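Local coordinates for protein tryptophan halogenase (Shewanella frigidimarina, PDB 2PYX) that probably acts as a flavin-dependent halogenase on tryptophan, using FAD, in a monooxygenase-type reaction, at residues Ala86-Phe94 / Gln144-Lys155. Residues are numbered along the deposited sequence; the frame is centred on the assembly and turned at random.
Sequences ASFKQGSRF and QQVLTQLGLAPK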
ATOM      1  N   ALA A  86      -9.024  -4.978  12.591  1.00 16.90           N
ATOM      2  CA  ALA A  86      -8.275  -3.815  12.120  1.00 16.86           C
ATOM      3  C   ALA A  86      -7.833  -2.878  13.245  1.00 17.81           C
ATOM      4  O   ALA A  86      -8.453  -2.808  14.313  1.00 17.34           O
ATOM      5  CB  ALA A  86      -9.103  -3.040  11.135  1.00 17.34           C
ATOM      6  N   SER A  87      -6.719  -2.195  12.996  1.00 15.65           N
ATOM      7  CA  SER A  87      -6.281  -1.070  13.812  0.50 14.05           C
ATOM      8  C   SER A  87      -5.915   0.083  12.867  1.00 12.03           C
ATOM      9  O   SER A  87      -5.854  -0.083  11.632  1.00 13.05           O
ATOM     10  CB  SER A  87      -5.093  -1.450  14.703  0.50 14.77           C
ATOM     11  OG  SER A  87      -4.798  -0.424  15.639  0.50 14.46           O
ATOM     12  N   PHE A  88      -5.676   1.272  13.430  1.00 12.65           N
ATOM     13  CA  PHE A  88      -5.362   2.463  12.648  1.00 13.48           C
ATOM     14  C   PHE A  88      -3.893   2.538  12.373  1.00 15.76           C
ATOM     15  O   PHE A  88      -3.092   2.389  13.281  1.00 19.20           O
ATOM     16  CB  PHE A  88      -5.805   3.725  13.401  1.00 14.68           C
ATOM     17  CG  PHE A  88      -7.242   3.681  13.803  1.00 15.84           C
ATOM     18  CD1 PHE A  88      -8.244   3.862  12.867  1.00 17.44           C
ATOM     19  CD2 PHE A  88      -7.589   3.401  15.103  1.00 15.22           C
ATOM     20  CE1 PHE A  88      -9.574   3.783  13.259  1.00 16.78           C
ATOM     21  CE2 PHE A  88      -8.914   3.305  15.484  1.00 19.44           C
ATOM     22  CZ  PHE A  88      -9.892   3.495  14.565  1.00 17.46           C
ATOM     23  N   LYS A  89      -3.552   2.841  11.120  1.00 10.32           N
ATOM     24  CA  LYS A  89      -2.156   3.008  10.697  1.00  9.66           C
ATOM     25  C   LYS A  89      -1.950   4.462  10.268  1.00 10.47           C
ATOM     26  O   LYS A  89      -2.657   4.946   9.396  1.00 10.87           O
ATOM     27  CB  LYS A  89      -1.870   2.083   9.517  1.00 13.43           C
ATOM     28  CG  LYS A  89      -0.520   2.288   8.863  1.00 11.06           C
ATOM     29  CD  LYS A  89      -0.364   1.442   7.617  1.00 11.85           C
ATOM     30  CE  LYS A  89       0.892   1.814   6.878  1.00 12.64           C
ATOM     31  NZ  LYS A  89       0.878   1.161   5.535  1.00 13.91           N
ATOM     32  N   GLN A  90      -0.974   5.143  10.848  1.00  8.79           N
ATOM     33  CA  GLN A  90      -0.680   6.549  10.567  1.00  9.24           C
ATOM     34  C   GLN A  90       0.594   6.810   9.781  1.00 10.94           C
ATOM     35  O   GLN A  90       0.995   7.964   9.593  1.00 11.79           O
ATOM     36  CB  GLN A  90      -0.676   7.345  11.881  1.00 11.03           C
ATOM     37  CG  GLN A  90      -2.065   7.436  12.462  1.00 10.06           C
ATOM     38  CD  GLN A  90      -2.088   8.291  13.695  1.00 13.42           C
ATOM     39  OE1 GLN A  90      -1.952   9.519  13.622  1.00 12.31           O
ATOM     40  NE2 GLN A  90      -2.225   7.643  14.845  1.00 11.59           N
ATOM     41  N   GLY A  91       1.215   5.721   9.312  1.00 11.03           N
ATOM     42  CA  GLY A  91       2.423   5.780   8.485  1.00  9.32           C
ATOM     43  C   GLY A  91       3.336   4.612   8.785  1.00 10.61           C
ATOM     44  O   GLY A  91       2.885   3.571   9.268  1.00 10.83           O
ATOM     45  N   SER A  92       4.602   4.773   8.406  1.00  9.91           N
ATOM     46  CA  SER A  92       5.660   3.788   8.620  1.00  9.76           C
ATOM     47  C   SER A  92       6.797   4.434   9.385  1.00 10.97           C
ATOM     48  O   SER A  92       7.256   5.521   9.033  1.00 11.24           O
ATOM     49  CB  SER A  92       6.226   3.274   7.302  1.00 11.98           C
ATOM     50  OG  SER A  92       5.267   2.545   6.549  1.00 14.68           O
ATOM     51  N   ARG A  93       7.221   3.752  10.452  1.00 11.05           N
ATOM     52  CA  ARG A  93       8.385   4.180  11.199  0.50 11.48           C
ATOM     53  C   ARG A  93       9.546   3.267  10.873  1.00 11.04           C
ATOM     54  O   ARG A  93       9.444   2.042  10.992  1.00 11.28           O
ATOM     55  CB  ARG A  93       8.158   4.176  12.697  0.50 10.18           C
ATOM     56  CG  ARG A  93       9.307   4.845  13.466  0.50 11.09           C
ATOM     57  CD  ARG A  93       9.037   4.894  14.939  0.50 15.43           C
ATOM     58  NE  ARG A  93       7.788   5.580  15.247  0.50 22.72           N
ATOM     59  CZ  ARG A  93       7.625   6.901  15.220  0.50 25.98           C
ATOM     60  NH1 ARG A  93       8.631   7.685  14.893  0.50 20.90           N
ATOM     61  NH2 ARG A  93       6.447   7.435  15.515  0.50 30.12           N
ATOM     62  N   PHE A  94      10.630   3.896  10.452  1.00 10.53           N
ATOM     63  CA  PHE A  94      11.840   3.221   9.959  1.00  9.33           C
ATOM     64  C   PHE A  94      12.916   3.300  11.051  1.00 10.49           C
ATOM     65  O   PHE A  94      13.330   4.400  11.426  1.00 11.60           O
ATOM     66  CB  PHE A  94      12.285   3.869   8.658  1.00 10.32           C
ATOM     67  CG  PHE A  94      11.306   3.632   7.560  1.00  9.39           C
ATOM     68  CD1 PHE A  94      11.262   2.410   6.899  1.00  9.72           C
ATOM     69  CD2 PHE A  94      10.355   4.592   7.217  1.00  9.83           C
ATOM     70  CE1 PHE A  94      10.310   2.169   5.919  1.00  9.49           C
ATOM     71  CE2 PHE A  94       9.402   4.338   6.227  1.00 10.86           C
ATOM     72  CZ  PHE A  94       9.407   3.139   5.567  1.00  9.42           C
ATOM     73  N   GLN A 144       2.021  14.167  13.616  1.00 17.25           N
ATOM     74  CA  GLN A 144       2.023  12.710  13.792  1.00 16.98           C
ATOM     75  C   GLN A 144       3.285  12.125  14.361  1.00 18.68           C
ATOM     76  O   GLN A 144       3.269  11.044  14.950  1.00 19.85           O
ATOM     77  CB  GLN A 144       1.730  12.018  12.453  1.00 17.51           C
ATOM     78  CG  GLN A 144       0.283  11.902  12.222  1.00 16.99           C
ATOM     79  CD  GLN A 144      -0.110  11.228  10.916  1.00 14.84           C
ATOM     80  OE1 GLN A 144       0.556  11.405   9.917  1.00 14.41           O
ATOM     81  NE2 GLN A 144      -1.251  10.520  10.921  1.00 13.31           N
ATOM     82  N   GLN A 145       4.420  12.780  14.168  1.00 18.87           N
ATOM     83  CA  GLN A 145       5.662  12.239  14.727  1.00 19.58           C
ATOM     84  C   GLN A 145       5.515  12.138  16.235  1.00 19.61           C
ATOM     85  O   GLN A 145       5.637  11.053  16.807  1.00 22.74           O
ATOM     86  CB  GLN A 145       6.890  13.063  14.340  1.00 20.44           C
ATOM     87  CG  GLN A 145       8.228  12.656  14.968  1.00 25.61           C
ATOM     88  CD  GLN A 145       8.603  11.182  14.716  1.00 27.78           C
ATOM     89  OE1 GLN A 145       7.787  10.272  14.912  1.00 38.15           O
ATOM     90  NE2 GLN A 145       9.824  10.951  14.279  1.00 40.49           N
ATOM     91  N   VAL A 146       5.159  13.259  16.853  1.00 19.11           N
ATOM     92  CA  VAL A 146       4.976  13.322  18.295  1.00 17.66           C
ATOM     93  C   VAL A 146       3.815  12.430  18.754  1.00 15.98           C
ATOM     94  O   VAL A 146       3.963  11.696  19.719  1.00 17.37           O
ATOM     95  CB  VAL A 146       4.781  14.794  18.759  1.00 18.34           C
ATOM     96  CG1 VAL A 146       4.340  14.830  20.203  1.00 20.57           C
ATOM     97  CG2 VAL A 146       6.076  15.584  18.555  1.00 21.81           C
ATOM     98  N   LEU A 147       2.684  12.465  18.045  1.00 14.65           N
ATOM     99  CA  LEU A 147       1.507  11.746  18.480  1.00 13.53           C
ATOM    100  C   LEU A 147       1.679  10.228  18.378  1.00 14.99           C
ATOM    101  O   LEU A 147       1.270   9.482  19.249  1.00 13.70           O
ATOM    102  CB  LEU A 147       0.285  12.227  17.702  1.00 14.32           C
ATOM    103  CG  LEU A 147      -0.003  13.733  17.864  1.00 14.44           C
ATOM    104  CD1 LEU A 147      -1.047  14.246  16.889  1.00 15.44           C
ATOM    105  CD2 LEU A 147      -0.446  14.054  19.271  1.00 18.60           C
ATOM    106  N   THR A 148       2.300   9.760  17.303  1.00 15.39           N
ATOM    107  CA  THR A 148       2.516   8.332  17.139  1.00 14.03           C
ATOM    108  C   THR A 148       3.575   7.820  18.123  1.00 14.90           C
ATOM    109  O   THR A 148       3.486   6.686  18.575  1.00 16.31           O
ATOM    110  CB  THR A 148       2.854   7.956  15.671  1.00 14.48           C
ATOM    111  OG1 THR A 148       4.034   8.638  15.267  1.00 14.34           O
ATOM    112  CG2 THR A 148       1.706   8.307  14.757  1.00 13.69           C
ATOM    113  N   GLN A 149       4.566   8.658  18.450  1.00 16.93           N
ATOM    114  CA  GLN A 149       5.549   8.278  19.480  1.00 20.68           C
ATOM    115  C   GLN A 149       4.839   7.997  20.811  1.00 21.13           C
ATOM    116  O   GLN A 149       5.243   7.123  21.596  1.00 20.78           O
ATOM    117  CB  GLN A 149       6.589   9.377  19.637  1.00 20.96           C
ATOM    118  CG  GLN A 149       7.605   9.381  18.496  1.00 28.60           C
ATOM    119  CD  GLN A 149       8.542  10.596  18.502  1.00 30.43           C
ATOM    120  OE1 GLN A 149       9.630  10.542  17.920  1.00 44.09           O
ATOM    121  NE2 GLN A 149       8.131  11.686  19.162  1.00 44.16           N
ATOM    122  N   LEU A 150       3.776   8.746  21.051  1.00 19.21           N
ATOM    123  CA  LEU A 150       2.940   8.586  22.250  1.00 20.01           C
ATOM    124  C   LEU A 150       1.887   7.482  22.160  1.00 19.07           C
ATOM    125  O   LEU A 150       1.090   7.309  23.082  1.00 20.70           O
ATOM    126  CB  LEU A 150       2.242   9.899  22.513  1.00 19.65           C
ATOM    127  CG  LEU A 150       3.138  11.039  22.970  1.00 21.68           C
ATOM    128  CD1 LEU A 150       2.374  12.319  22.959  1.00 20.22           C
ATOM    129  CD2 LEU A 150       3.683  10.758  24.381  1.00 25.89           C
ATOM    130  N   GLY A 151       1.846   6.755  21.041  1.00 17.27           N
ATOM    131  CA  GLY A 151       0.900   5.679  20.839  1.00 15.71           C
ATOM    132  C   GLY A 151      -0.533   6.125  20.660  1.00 12.08           C
ATOM    133  O   GLY A 151      -1.469   5.346  20.924  1.00 14.03           O
ATOM    134  N   LEU A 152      -0.716   7.335  20.160  1.00 13.85           N
ATOM    135  CA  LEU A 152      -2.053   7.868  20.041  1.00 13.59           C
ATOM    136  C   LEU A 152      -2.732   7.600  18.691  1.00 13.69           C
ATOM    137  O   LEU A 152      -2.057   7.418  17.659  1.00 13.86           O
ATOM    138  CB  LEU A 152      -2.059   9.351  20.340  1.00 12.65           C
ATOM    139  CG  LEU A 152      -1.419   9.798  21.677  1.00 14.42           C
ATOM    140  CD1 LEU A 152      -1.431  11.301  21.792  1.00 15.60           C
ATOM    141  CD2 LEU A 152      -2.183   9.156  22.836  1.00 17.46           C
ATOM    142  N   ALA A 153      -4.055   7.614  18.721  1.00 12.87           N
ATOM    143  CA  ALA A 153      -4.872   7.323  17.561  1.00 11.37           C
ATOM    144  C   ALA A 153      -4.971   8.552  16.625  1.00 11.35           C
ATOM    145  O   ALA A 153      -4.517   9.638  16.972  1.00 12.50           O
ATOM    146  CB  ALA A 153      -6.225   6.891  18.003  1.00 11.90           C
ATOM    147  N   PRO A 154      -5.522   8.368  15.409  1.00 11.18           N
ATOM    148  CA  PRO A 154      -5.717   9.499  14.483  1.00 10.91           C
ATOM    149  C   PRO A 154      -7.045  10.250  14.620  1.00 10.11           C
ATOM    150  O   PRO A 154      -7.312  11.182  13.866  1.00 12.51           O
ATOM    151  CB  PRO A 154      -5.729   8.805  13.108  1.00 11.31           C
ATOM    152  CG  PRO A 154      -6.279   7.466  13.398  1.00 12.19           C
ATOM    153  CD  PRO A 154      -5.874   7.087  14.773  1.00 11.86           C
ATOM    154  N   LYS A 155      -7.874   9.801  15.558  1.00 12.16           N
ATOM    155  CA  LYS A 155      -9.214  10.361  15.724  1.00 11.57           C
ATOM    156  C   LYS A 155      -9.726  10.007  17.117  1.00 13.14           C
ATOM    157  O   LYS A 155      -9.108   9.247  17.819  1.00 12.56           O
ATOM    158  CB  LYS A 155     -10.163   9.829  14.625  1.00 12.17           C
ATOM    159  CG  LYS A 155     -10.407   8.312  14.695  1.00 11.59           C
ATOM    160  CD  LYS A 155     -11.088   7.773  13.453  1.00 13.33           C
ATOM    161  CE  LYS A 155     -12.494   8.313  13.247  1.00 13.22           C
ATOM    162  NZ  LYS A 155     -13.158   7.779  11.982  1.00 12.41           N
TER
HETATM  163  O   HOH W   1      -2.774  11.429  15.444  1.00 14.03           O
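Phe88, Gln90 and Arg93, on one side of the broken strand 87-95, reach the helix 144-149 and the loop that follows it. The axes of strand 91-94 and helix 144-149 cross at -79° and approach to 11.0 Å, so long polar side chains bridge most of the gap. A Schellman motif at Gly151, whose phi is positive, ends the helix, after which Ala153 and Pro154 lie beside Phe88 and Gln90. Strand 87-95 belongs to a mixed sheet of this probable flavin-dependent halogenase; Phe88, Lys89 and Gln90 alternate, so Lys89, the predicted active-site lysine, points away from the contact, and the break at Gln90-Gly91 shifts the phase so that Arg93 also faces the helix.

Gln90 sits at the break, its extended chain entering between helix and loop. Its OE1 accepts from Gln144 NE2 (3.0 Å) in the carbonyl plane, on a lone pair, with the two amide planes 52° apart. A water also donates to this oxygen and to Ala153 O, while Gln90 NE2 gives a weak, bent bond to Leu152 O. The amide is thus fixed at both ends within a buried contact. Gln144 is itself held by Ser114 N and Asn167 O. Beside Gln90, Pro154 CD packs on Phe88 CB at 3.6 Å, and helix 511-520 touches Phe88 through Leu514 and Leu515.

At the other end, in the conformer given, Arg93 turns its guanidinium, through a bend at chi3 (-57°), until it is nearly coplanar with the Gln145 amide. Gln145 OE1 lies at the guanidinium edge and takes a weak second bond from NH2. Thr148 CG2 rests 3.9 Å from Gln90 CB, while Thr148 OG1 donates to Gln144 O. The straighter Arg93 bond runs from NH1 to Gln145 OE1, 2.7 Å long and on a carbonyl lone pair.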